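Local structure of putative glycosidase ph117-related (Bacteroides thetaiotaomicron, 5A7V) at residues E145-I149 against M159-Q163; C202-L208 against F226-E231. The protein probably cleaves beta-linked mannosides by hydrolysis or phosphorolysis and holds mannose in its central pocket. All blocks are in the same frame, centred on the assembly; numbering follows the deposited sequence.

Contact 1: E145-I149 against M159-Q163; sequences EDPRI and MTYTQ. With MAN (alpha-D-mannopyranose), chain D; BMA (beta-D-mannopyranose), chain C; MAN (alpha-D-mannopyranose), chain E.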
ATOM      1  N   GLU A 145       2.897  -7.291   8.053  1.00  9.54           N
ATOM      2  CA  GLU A 145       2.240  -7.309   6.739  1.00  9.42           C
ATOM      3  C   GLU A 145       2.182  -5.929   6.098  1.00  9.66           C
ATOM      4  O   GLU A 145       2.139  -4.896   6.797  1.00  9.53           O
ATOM      5  CB  GLU A 145       0.777  -7.769   6.851  1.00  9.60           C
ATOM      6  CG  GLU A 145       0.583  -9.053   7.608  1.00 10.08           C
ATOM      7  CD  GLU A 145      -0.861  -9.414   7.865  1.00  9.55           C
ATOM      8  OE1 GLU A 145      -1.743  -8.504   7.859  1.00  9.85           O
ATOM      9  OE2 GLU A 145      -1.139 -10.620   8.181  1.00 11.29           O
ATOM     10  N   ASP A 146       2.151  -5.887   4.783  1.00  8.48           N
ATOM     11  CA  ASP A 146       1.634  -4.736   4.038  1.00  9.53           C
ATOM     12  C   ASP A 146       2.310  -3.393   4.381  1.00  9.26           C
ATOM     13  O   ASP A 146       1.666  -2.419   4.783  1.00 10.83           O
ATOM     14  CB  ASP A 146       0.116  -4.603   4.179  1.00  9.89           C
ATOM     15  CG  ASP A 146      -0.703  -5.814   3.713  1.00 10.50           C
ATOM     16  OD1 ASP A 146      -0.139  -6.737   3.124  1.00  9.94           O
ATOM     17  OD2 ASP A 146      -1.934  -5.737   3.966  1.00 10.95           O
ATOM     18  N   PRO A 147       3.637  -3.351   4.188  1.00  8.59           N
ATOM     19  CA  PRO A 147       4.376  -2.123   4.541  1.00  8.51           C
ATOM     20  C   PRO A 147       4.133  -0.994   3.564  1.00  8.49           C
ATOM     21  O   PRO A 147       3.964  -1.203   2.364  1.00  9.43           O
ATOM     22  CB  PRO A 147       5.851  -2.571   4.486  1.00  9.11           C
ATOM     23  CG  PRO A 147       5.828  -3.622   3.384  1.00  9.24           C
ATOM     24  CD  PRO A 147       4.520  -4.371   3.611  1.00  8.98           C
ATOM     25  N   ARG A 148       4.177   0.239   4.082  1.00  7.94           N
ATOM     26  CA  ARG A 148       4.311   1.423   3.252  1.00  9.00           C
ATOM     27  C   ARG A 148       5.488   2.223   3.836  1.00  8.95           C
ATOM     28  O   ARG A 148       5.607   2.300   5.060  1.00 10.24           O
ATOM     29  CB  ARG A 148       3.094   2.331   3.269  1.00  9.74           C
ATOM     30  CG  ARG A 148       1.949   1.821   2.421  1.00 12.26           C
ATOM     31  CD  ARG A 148       0.926   1.218   3.186  1.00 18.09           C
ATOM     32  NE  ARG A 148      -0.359   0.976   2.493  1.00 12.87           N
ATOM     33  CZ  ARG A 148      -1.044  -0.106   2.753  1.00  9.85           C
ATOM     34  NH1 ARG A 148      -0.604  -1.021   3.544  1.00 11.67           N
ATOM     35  NH2 ARG A 148      -2.187  -0.310   2.112  1.00 10.48           N
ATOM     36  N   ILE A 149       6.326   2.776   2.950  1.00  8.53           N
ATOM     37  CA  ILE A 149       7.538   3.502   3.434  1.00  9.43           C
ATOM     38  C   ILE A 149       7.571   4.895   2.813  1.00  9.30           C
ATOM     39  O   ILE A 149       7.358   5.082   1.613  1.00 10.16           O
ATOM     40  CB  ILE A 149       8.834   2.753   3.107  1.00 10.76           C
ATOM     41  CG1 ILE A 149       8.882   1.446   3.921  1.00 11.77           C
ATOM     42  CG2 ILE A 149      10.066   3.611   3.404  1.00 11.72           C
ATOM     43  CD1 ILE A 149       9.957   0.441   3.551  1.00 12.51           C
ATOM     44  N   MET A 159       8.077   3.428   8.327  1.00  8.78           N
ATOM     45  CA  MET A 159       7.271   2.294   7.794  0.50  8.81           C
ATOM     46  C   MET A 159       5.993   2.188   8.592  1.00  9.33           C
ATOM     47  O   MET A 159       6.023   2.075   9.835  1.00 10.58           O
ATOM     48  CB  MET A 159       7.989   0.960   7.981  0.50  8.62           C
ATOM     49  CG  MET A 159       7.210  -0.256   7.471  0.50  8.84           C
ATOM     50  SD  MET A 159       7.740  -1.845   8.097  0.50 12.36           S
ATOM     51  CE  MET A 159       9.364  -1.933   7.347  0.50 13.06           C
ATOM     52  N   THR A 160       4.859   2.176   7.879  1.00  8.69           N
ATOM     53  CA  THR A 160       3.601   1.761   8.479  1.00  8.55           C
ATOM     54  C   THR A 160       3.350   0.284   8.014  1.00  7.98           C
ATOM     55  O   THR A 160       3.714  -0.092   6.897  1.00  9.83           O
ATOM     56  CB  THR A 160       2.442   2.631   8.025  1.00  9.35           C
ATOM     57  OG1 THR A 160       2.252   2.480   6.618  1.00 11.22           O
ATOM     58  CG2 THR A 160       2.672   4.128   8.346  1.00 10.28           C
ATOM     59  N   TYR A 161       2.844  -0.524   8.902  1.00  8.34           N
ATOM     60  CA  TYR A 161       2.588  -1.954   8.567  1.00  8.33           C
ATOM     61  C   TYR A 161       1.549  -2.516   9.516  1.00  8.74           C
ATOM     62  O   TYR A 161       1.140  -1.852  10.472  1.00  9.39           O
ATOM     63  CB  TYR A 161       3.909  -2.737   8.635  1.00  9.21           C
ATOM     64  CG  TYR A 161       4.451  -2.976  10.036  1.00  9.27           C
ATOM     65  CD1 TYR A 161       5.166  -1.954  10.718  1.00  9.83           C
ATOM     66  CD2 TYR A 161       4.307  -4.170  10.632  1.00 13.95           C
ATOM     67  CE1 TYR A 161       5.638  -2.139  11.979  1.00 10.01           C
ATOM     68  CE2 TYR A 161       4.773  -4.416  11.919  1.00  9.75           C
ATOM     69  CZ  TYR A 161       5.487  -3.375  12.615  1.00  9.38           C
ATOM     70  OH  TYR A 161       6.039  -3.634  13.869  1.00 10.89           O
ATOM     71  N   THR A 162       1.056  -3.734   9.201  1.00  8.82           N
ATOM     72  CA  THR A 162       0.122  -4.407  10.070  1.00  8.63           C
ATOM     73  C   THR A 162       0.801  -5.458  10.953  1.00  9.31           C
ATOM     74  O   THR A 162       1.536  -6.325  10.431  1.00  9.76           O
ATOM     75  CB  THR A 162      -0.945  -5.162   9.236  1.00  9.92           C
ATOM     76  OG1 THR A 162      -1.448  -4.273   8.242  1.00 10.77           O
ATOM     77  CG2 THR A 162      -2.069  -5.608  10.135  1.00 10.93           C
ATOM     78  N   GLN A 163       0.533  -5.400  12.251  1.00  9.01           N
ATOM     79  CA  GLN A 163       0.887  -6.461  13.175  1.00  9.37           C
ATOM     80  C   GLN A 163      -0.257  -7.468  13.187  1.00 10.53           C
ATOM     81  O   GLN A 163      -1.398  -7.068  13.414  1.00 11.30           O
ATOM     82  CB  GLN A 163       1.102  -5.880  14.602  1.00  9.79           C
ATOM     83  CG  GLN A 163       2.153  -4.809  14.659  1.00 10.22           C
ATOM     84  CD  GLN A 163       2.269  -4.249  16.052  1.00 11.51           C
ATOM     85  OE1 GLN A 163       1.307  -3.681  16.601  1.00 12.60           O
ATOM     86  NE2 GLN A 163       3.438  -4.346  16.618  1.00 11.85           N
TER
HETATM   87  C1  MAN D1485      -6.911 -10.247   6.108  0.50 13.00           C
HETATM   88  C2  MAN D1485      -6.131  -9.824   4.936  0.50 12.93           C
HETATM   89  C3  MAN D1485      -4.854 -10.627   5.031  0.50 11.57           C
HETATM   90  C4  MAN D1485      -4.132 -10.512   6.368  0.50 11.20           C
HETATM   91  C5  MAN D1485      -5.090 -10.687   7.532  0.50 11.48           C
HETATM   92  C6  MAN D1485      -4.550 -10.115   8.826  0.50 11.66           C
HETATM   93  O1  MAN D1485      -7.464 -11.508   6.077  0.50 15.37           O
HETATM   94  O2  MAN D1485      -5.755  -8.453   4.978  0.50 14.58           O
HETATM   95  O3  MAN D1485      -3.895 -10.271   4.024  0.50 11.58           O
HETATM   96  O4  MAN D1485      -3.116 -11.528   6.462  0.50 10.62           O
HETATM   97  O5  MAN D1485      -6.314 -10.013   7.316  0.50 12.00           O
HETATM   98  O6  MAN D1485      -4.245  -8.719   8.736  0.50 12.61           O
HETATM   99  C1  BMA C1385      -6.939 -10.264   5.932  0.50 12.75           C
HETATM  100  C2  BMA C1385      -5.919 -10.068   4.804  0.50 12.31           C
HETATM  101  C3  BMA C1385      -4.683 -10.881   5.116  0.50 10.32           C
HETATM  102  C4  BMA C1385      -4.162 -10.533   6.497  0.50 10.24           C
HETATM  103  C5  BMA C1385      -5.284 -10.522   7.542  0.50 11.08           C
HETATM  104  C6  BMA C1385      -4.823 -10.017   8.896  0.50 11.19           C
HETATM  105  O1  BMA C1385      -8.185  -9.608   5.762  0.50 16.46           O
HETATM  106  O2  BMA C1385      -5.530  -8.691   4.712  0.50 12.70           O
HETATM  107  O3  BMA C1385      -3.621 -10.725   4.100  0.50  9.54           O
HETATM  108  O4  BMA C1385      -3.175 -11.520   6.839  0.50 11.18           O
HETATM  109  O5  BMA C1385      -6.416  -9.714   7.146  0.50 10.47           O
HETATM  110  O6  BMA C1385      -4.288  -8.691   8.844  0.50 12.18           O
HETATM  111  C1  MAN E1386      -6.963  -6.576   2.763  1.00 14.34           C
HETATM  112  C2  MAN E1386      -5.634  -5.876   2.404  1.00 14.18           C
HETATM  113  C3  MAN E1386      -4.471  -6.791   1.972  1.00 13.00           C
HETATM  114  C4  MAN E1386      -4.955  -7.895   1.014  1.00 12.88           C
HETATM  115  C5  MAN E1386      -6.470  -7.833   0.746  1.00 15.05           C
HETATM  116  C6  MAN E1386      -6.974  -9.039  -0.080  1.00 15.04           C
HETATM  117  O1  MAN E1386      -8.172  -5.654   2.598  1.00 14.66           O
HETATM  118  O2  MAN E1386      -5.257  -5.148   3.581  1.00 16.79           O
HETATM  119  O3  MAN E1386      -3.850  -7.438   3.066  1.00 12.61           O
HETATM  120  O4  MAN E1386      -4.184  -7.758  -0.162  1.00 12.37           O
HETATM  121  O5  MAN E1386      -7.129  -7.821   2.051  1.00 13.86           O
HETATM  122  O6  MAN E1386      -6.763 -10.247   0.662  1.00 13.68           O
HETATM  123  O   HOH W   1      -2.653  -6.231   6.579  1.00 10.78           O
HETATM  124  O   HOH W   2      -0.834  -2.035   6.847  1.00 13.49           O
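Glu145-Ile149 and Met159-Gln163 run antiparallel, their short axes 169° apart, as the first two strands of a four-stranded blade in the five-bladed beta-propeller expected for GH130. Glu145 and Thr162 form one hydrogen-bonded pair and Arg148 and Thr160 the next; between them a beta bulge sets Asp146 and Pro147 opposite Tyr161 alone. Asp146 makes room for this with positive phi and psi, and its side chain emerges beside that of Glu145 in the mannose pocket. Glu145 CG lies beside the backbone N and the chain is extended beyond it, which carries the carboxylate out to one mannose site, occupied by overlapping alpha and beta forms. OE1 lies 2.7 Å from O6 of the alpha form, and OE2 is 2.6 Å from O4 of the beta form. Asp146 OD2 reaches the second mannose, 2.7 Å from its O3, while OD1 is held by a salt bridge to Arg93 and a hydrogen bond from Asn78. One water ties the two acids to the partner strand: it donates to Glu145 OE1 and to Asp146 OD2, and accepts from Thr162 OG1. On the face bearing Ile149 and Met159, Ile149 CG1 meets Met159 CB, and from the bulge Pro147 CB packs 4.0 Å from Met159 CG. Arg148, back on the face of Glu145 and Thr162, bends at chi2, and its NE and NH2 bind the carbonyls of Gly274 and Cys273. Its NH1 turns back on the bulge, donating to Asp146 O at 2.9 Å from 40° out of the carbonyl plane.

Contact 2: C202-L208 against F226-E231; sequences CKSGSIL and FMYWGE. With MAN (alpha-D-mannopyranose), chain D; BMA (beta-D-mannopyranose), chain C; MAN (alpha-D-mannopyranose), chain E.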
ATOM      1  N   CYS A 202      -7.134  -2.302  12.681  1.00 11.30           N
ATOM      2  CA  CYS A 202      -6.801  -1.288  11.702  1.00 10.44           C
ATOM      3  C   CYS A 202      -5.567  -1.667  10.892  1.00 10.22           C
ATOM      4  O   CYS A 202      -4.785  -2.529  11.308  1.00 11.17           O
ATOM      5  CB  CYS A 202      -6.656   0.086  12.377  1.00 10.70           C
ATOM      6  SG  CYS A 202      -5.438   0.186  13.702  1.00 11.97           S
ATOM      7  N   LYS A 203      -5.371  -0.955   9.778  1.00 10.13           N
ATOM      8  CA  LYS A 203      -4.286  -1.216   8.832  1.00 10.55           C
ATOM      9  C   LYS A 203      -4.270  -0.142   7.763  1.00  9.59           C
ATOM     10  O   LYS A 203      -5.191   0.679   7.714  1.00 11.32           O
ATOM     11  CB  LYS A 203      -4.386  -2.629   8.215  1.00 10.36           C
ATOM     12  CG  LYS A 203      -5.727  -2.918   7.503  1.00 11.42           C
ATOM     13  CD  LYS A 203      -5.740  -4.293   6.798  1.00 11.96           C
ATOM     14  CE  LYS A 203      -5.621  -5.425   7.769  1.00 12.30           C
ATOM     15  NZ  LYS A 203      -5.584  -6.757   7.110  1.00 13.58           N
ATOM     16  N   SER A 204      -3.237  -0.141   6.948  1.00  9.69           N
ATOM     17  CA  SER A 204      -3.161   0.638   5.691  1.00  8.91           C
ATOM     18  C   SER A 204      -3.013   2.148   5.937  1.00  9.17           C
ATOM     19  O   SER A 204      -3.984   2.905   5.855  1.00 10.14           O
ATOM     20  CB  SER A 204      -4.338   0.302   4.770  1.00  9.26           C
ATOM     21  OG  SER A 204      -4.275  -1.079   4.444  1.00 11.78           O
ATOM     22  N   GLY A 205      -1.767   2.542   6.252  1.00  9.05           N
ATOM     23  CA  GLY A 205      -1.443   3.928   6.588  1.00  9.03           C
ATOM     24  C   GLY A 205      -0.615   4.626   5.542  1.00  8.52           C
ATOM     25  O   GLY A 205       0.521   4.192   5.255  1.00 10.30           O
ATOM     26  N   SER A 206      -1.127   5.732   4.992  1.00  8.20           N
ATOM     27  CA  SER A 206      -0.521   6.534   3.903  1.00  8.62           C
ATOM     28  C   SER A 206      -0.146   7.926   4.427  1.00  8.47           C
ATOM     29  O   SER A 206      -0.981   8.844   4.526  1.00  8.43           O
ATOM     30  CB  SER A 206      -1.566   6.688   2.790  1.00  8.42           C
ATOM     31  OG  SER A 206      -1.977   5.420   2.263  1.00 10.46           O
ATOM     32  N   ILE A 207       1.129   8.060   4.807  1.00  9.04           N
ATOM     33  CA  ILE A 207       1.676   9.329   5.287  1.00  8.52           C
ATOM     34  C   ILE A 207       1.736  10.335   4.147  1.00  8.34           C
ATOM     35  O   ILE A 207       2.004   9.983   2.996  1.00  9.88           O
ATOM     36  CB  ILE A 207       3.023   9.102   5.988  1.00  9.46           C
ATOM     37  CG1 ILE A 207       2.868   8.208   7.194  1.00 10.26           C
ATOM     38  CG2 ILE A 207       3.700  10.413   6.386  1.00 10.21           C
ATOM     39  CD1 ILE A 207       4.157   7.768   7.875  1.00 11.87           C
ATOM     40  N   LEU A 208       1.459  11.626   4.465  1.00  8.61           N
ATOM     41  CA  LEU A 208       1.553  12.686   3.471  1.00  9.62           C
ATOM     42  C   LEU A 208       3.003  13.023   3.104  1.00  9.54           C
ATOM     43  O   LEU A 208       3.831  13.233   4.032  1.00 10.60           O
ATOM     44  CB  LEU A 208       0.838  13.935   3.987  1.00 10.67           C
ATOM     45  CG  LEU A 208       0.812  15.145   3.067  1.00 11.21           C
ATOM     46  CD1 LEU A 208      -0.003  14.831   1.806  1.00 11.83           C
ATOM     47  CD2 LEU A 208       0.213  16.329   3.784  1.00 13.12           C
ATOM     48  N   PHE A 226       0.955  14.157   8.955  1.00 10.17           N
ATOM     49  CA  PHE A 226      -0.405  13.803   8.590  1.00  9.86           C
ATOM     50  C   PHE A 226      -0.416  12.428   7.906  1.00  9.96           C
ATOM     51  O   PHE A 226       0.475  12.135   7.110  1.00 10.19           O
ATOM     52  CB  PHE A 226      -0.987  14.861   7.647  1.00 10.81           C
ATOM     53  CG  PHE A 226      -2.458  14.682   7.380  1.00 10.53           C
ATOM     54  CD1 PHE A 226      -2.925  13.775   6.428  1.00 11.77           C
ATOM     55  CD2 PHE A 226      -3.390  15.402   8.108  1.00 11.31           C
ATOM     56  CE1 PHE A 226      -4.275  13.609   6.203  1.00 12.23           C
ATOM     57  CE2 PHE A 226      -4.744  15.210   7.881  1.00 12.00           C
ATOM     58  CZ  PHE A 226      -5.182  14.315   6.922  1.00 11.90           C
ATOM     59  N   MET A 227      -1.436  11.616   8.219  1.00  9.20           N
ATOM     60  CA  MET A 227      -1.577  10.304   7.605  1.00  9.30           C
ATOM     61  C   MET A 227      -3.062  10.024   7.324  1.00  9.47           C
ATOM     62  O   MET A 227      -3.909  10.191   8.212  1.00 10.29           O
ATOM     63  CB  MET A 227      -1.032   9.235   8.583  1.00 10.85           C
ATOM     64  CG  MET A 227      -1.117   7.813   8.092  1.00 12.22           C
ATOM     65  SD  MET A 227      -0.373   6.609   9.232  1.00 12.45           S
ATOM     66  CE  MET A 227      -1.375   6.716  10.721  1.00 13.62           C
ATOM     67  N   TYR A 228      -3.345   9.575   6.102  1.00  8.75           N
ATOM     68  CA  TYR A 228      -4.654   8.918   5.784  1.00  8.45           C
ATOM     69  C   TYR A 228      -4.486   7.455   6.132  1.00  7.73           C
ATOM     70  O   TYR A 228      -3.443   6.869   5.852  1.00 10.08           O
ATOM     71  CB  TYR A 228      -4.994   9.081   4.284  1.00  8.08           C
ATOM     72  CG  TYR A 228      -5.089  10.523   3.812  1.00  8.11           C
ATOM     73  CD1 TYR A 228      -6.271  11.221   3.868  1.00  8.63           C
ATOM     74  CD2 TYR A 228      -3.992  11.185   3.313  1.00  9.22           C
ATOM     75  CE1 TYR A 228      -6.363  12.544   3.489  1.00  9.44           C
ATOM     76  CE2 TYR A 228      -4.072  12.502   2.901  1.00  9.53           C
ATOM     77  CZ  TYR A 228      -5.267  13.185   2.978  1.00  9.64           C
ATOM     78  OH  TYR A 228      -5.302  14.506   2.600  1.00 10.10           O
ATOM     79  N   TRP A 229      -5.530   6.833   6.686  1.00  7.85           N
ATOM     80  CA  TRP A 229      -5.418   5.436   7.004  1.00  8.35           C
ATOM     81  C   TRP A 229      -6.779   4.757   6.969  1.00  8.85           C
ATOM     82  O   TRP A 229      -7.801   5.423   7.109  1.00  9.23           O
ATOM     83  CB  TRP A 229      -4.702   5.272   8.385  1.00  9.04           C
ATOM     84  CG  TRP A 229      -5.498   5.809   9.512  1.00  9.31           C
ATOM     85  CD1 TRP A 229      -5.504   7.105   9.968  1.00  9.71           C
ATOM     86  CD2 TRP A 229      -6.399   5.085  10.342  1.00  9.42           C
ATOM     87  NE1 TRP A 229      -6.378   7.244  11.009  1.00 10.80           N
ATOM     88  CE2 TRP A 229      -6.977   6.028  11.252  1.00 10.24           C
ATOM     89  CE3 TRP A 229      -6.869   3.759  10.348  1.00 10.44           C
ATOM     90  CZ2 TRP A 229      -7.914   5.662  12.209  1.00 11.64           C
ATOM     91  CZ3 TRP A 229      -7.825   3.412  11.292  1.00 11.55           C
ATOM     92  CH2 TRP A 229      -8.356   4.370  12.200  1.00 11.98           C
ATOM     93  N   GLY A 230      -6.768   3.440   6.840  1.00  8.54           N
ATOM     94  CA  GLY A 230      -7.964   2.629   6.970  1.00  9.12           C
ATOM     95  C   GLY A 230      -8.233   1.713   5.808  1.00  9.56           C
ATOM     96  O   GLY A 230      -7.702   1.894   4.727  1.00 10.34           O
ATOM     97  N   GLU A 231      -9.066   0.739   6.124  1.00 11.06           N
ATOM     98  CA  GLU A 231      -9.520  -0.294   5.169  1.00 11.92           C
ATOM     99  C   GLU A 231     -11.001  -0.119   4.739  1.00 11.25           C
ATOM    100  O   GLU A 231     -11.322  -0.074   3.531  1.00 13.83           O
ATOM    101  CB  GLU A 231      -9.276  -1.675   5.789  1.00 12.37           C
ATOM    102  CG  GLU A 231      -9.719  -2.862   4.968  1.00 12.97           C
ATOM    103  CD  GLU A 231      -9.670  -4.184   5.693  1.00 14.69           C
ATOM    104  OE1 GLU A 231      -9.652  -4.257   6.940  1.00 18.82           O
ATOM    105  OE2 GLU A 231      -9.650  -5.218   4.983  1.00 15.30           O
TER
HETATM  106  C1  MAN D1485      -6.911 -10.247   6.108  0.50 13.00           C
HETATM  107  C2  MAN D1485      -6.131  -9.824   4.936  0.50 12.93           C
HETATM  108  C3  MAN D1485      -4.854 -10.627   5.031  0.50 11.57           C
HETATM  109  C4  MAN D1485      -4.132 -10.512   6.368  0.50 11.20           C
HETATM  110  C5  MAN D1485      -5.090 -10.687   7.532  0.50 11.48           C
HETATM  111  C6  MAN D1485      -4.550 -10.115   8.826  0.50 11.66           C
HETATM  112  O1  MAN D1485      -7.464 -11.508   6.077  0.50 15.37           O
HETATM  113  O2  MAN D1485      -5.755  -8.453   4.978  0.50 14.58           O
HETATM  114  O3  MAN D1485      -3.895 -10.271   4.024  0.50 11.58           O
HETATM  115  O4  MAN D1485      -3.116 -11.528   6.462  0.50 10.62           O
HETATM  116  O5  MAN D1485      -6.314 -10.013   7.316  0.50 12.00           O
HETATM  117  O6  MAN D1485      -4.245  -8.719   8.736  0.50 12.61           O
HETATM  118  C1  BMA C1385      -6.939 -10.264   5.932  0.50 12.75           C
HETATM  119  C2  BMA C1385      -5.919 -10.068   4.804  0.50 12.31           C
HETATM  120  C3  BMA C1385      -4.683 -10.881   5.116  0.50 10.32           C
HETATM  121  C4  BMA C1385      -4.162 -10.533   6.497  0.50 10.24           C
HETATM  122  C5  BMA C1385      -5.284 -10.522   7.542  0.50 11.08           C
HETATM  123  C6  BMA C1385      -4.823 -10.017   8.896  0.50 11.19           C
HETATM  124  O1  BMA C1385      -8.185  -9.608   5.762  0.50 16.46           O
HETATM  125  O2  BMA C1385      -5.530  -8.691   4.712  0.50 12.70           O
HETATM  126  O3  BMA C1385      -3.621 -10.725   4.100  0.50  9.54           O
HETATM  127  O4  BMA C1385      -3.175 -11.520   6.839  0.50 11.18           O
HETATM  128  O5  BMA C1385      -6.416  -9.714   7.146  0.50 10.47           O
HETATM  129  O6  BMA C1385      -4.288  -8.691   8.844  0.50 12.18           O
HETATM  130  C1  MAN E1386      -6.963  -6.576   2.763  1.00 14.34           C
HETATM  131  C2  MAN E1386      -5.634  -5.876   2.404  1.00 14.18           C
HETATM  132  C3  MAN E1386      -4.471  -6.791   1.972  1.00 13.00           C
HETATM  133  C4  MAN E1386      -4.955  -7.895   1.014  1.00 12.88           C
HETATM  134  C5  MAN E1386      -6.470  -7.833   0.746  1.00 15.05           C
HETATM  135  C6  MAN E1386      -6.974  -9.039  -0.080  1.00 15.04           C
HETATM  136  O1  MAN E1386      -8.172  -5.654   2.598  1.00 14.66           O
HETATM  137  O2  MAN E1386      -5.257  -5.148   3.581  1.00 16.79           O
HETATM  138  O3  MAN E1386      -3.850  -7.438   3.066  1.00 12.61           O
HETATM  139  O4  MAN E1386      -4.184  -7.758  -0.162  1.00 12.37           O
HETATM  140  O5  MAN E1386      -7.129  -7.821   2.051  1.00 13.86           O
HETATM  141  O6  MAN E1386      -6.763 -10.247   0.662  1.00 13.68           O
HETATM  142  O   HOH W   3      -8.517  -0.007   9.115  1.00 20.56           O
HETATM  143  O   HOH W   4      -8.340  -7.055   6.368  1.00 23.78           O
HETATM  144  O   HOH W   5       3.131  14.005   7.033  1.00 11.49           O
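Lys203 and Glu231 are brought across one another by different first torsions: Lys203 CG is wedged between its backbone N and carbonyl carbon (chi1 57°), whereas Glu231 CG stands anti to its N (178°) on an extended chain. The lysine bends at chi3, leaving its CD 3.9 Å from Glu231 OE1 and sending NZ on to the sugar, where it donates to O6 of the overlapping alpha and beta mannoses, at 2.9 Å in each. Lys203 NZ and Glu231 OE1 stay 4.8 Å apart; a water accepts from NZ at 2.9 Å and also lies 2.6 Å from Glu231 OE2. Glu231 OE2 is also 2.8 Å from O1 of the other mannose. Behind these residues, 205-208 and 226-229 are antiparallel neighbouring strands of what is probably the next propeller blade. Ser206 N donates almost straight to Tyr228 O, and Leu208 N binds Phe226 O. Where 226-229 ends and 205-208 begins, Gly230 N bonds to Ser204 O and, weakly, to Lys203 O. On the face carrying Ile207, Met227 and Trp229, Met227 SD rests 3.9 Å from Gly205 CA and also touches Ile207 CG1. Trp229, whose NE1 is bonded to Ala236 O, brings its CZ3 to 3.7 Å from Cys202 CB.

In the fold
Contacts 1 and 2 follow one another along the chain, their centres about 10 Å apart, and belong to successive sheets that converge on the mannose pocket. They touch directly: Thr160 OG1 is 2.8 Å from Gly205 O, a probable hydrogen bond, and Thr162 OG1 packs 3.4 Å from Lys203 CB, so the second strand of contact 1 lies against the chain entering contact 2. Both contacts supply residues to both sugars. The mannose modelled as two anomers meets Glu145 and Lys203, with Arg93 also bonded to it; the other mannose meets Asp146, Lys203 and Glu231, and is also hydrogen-bonded to Asn78, Glu272, Tyr306 and Asp367.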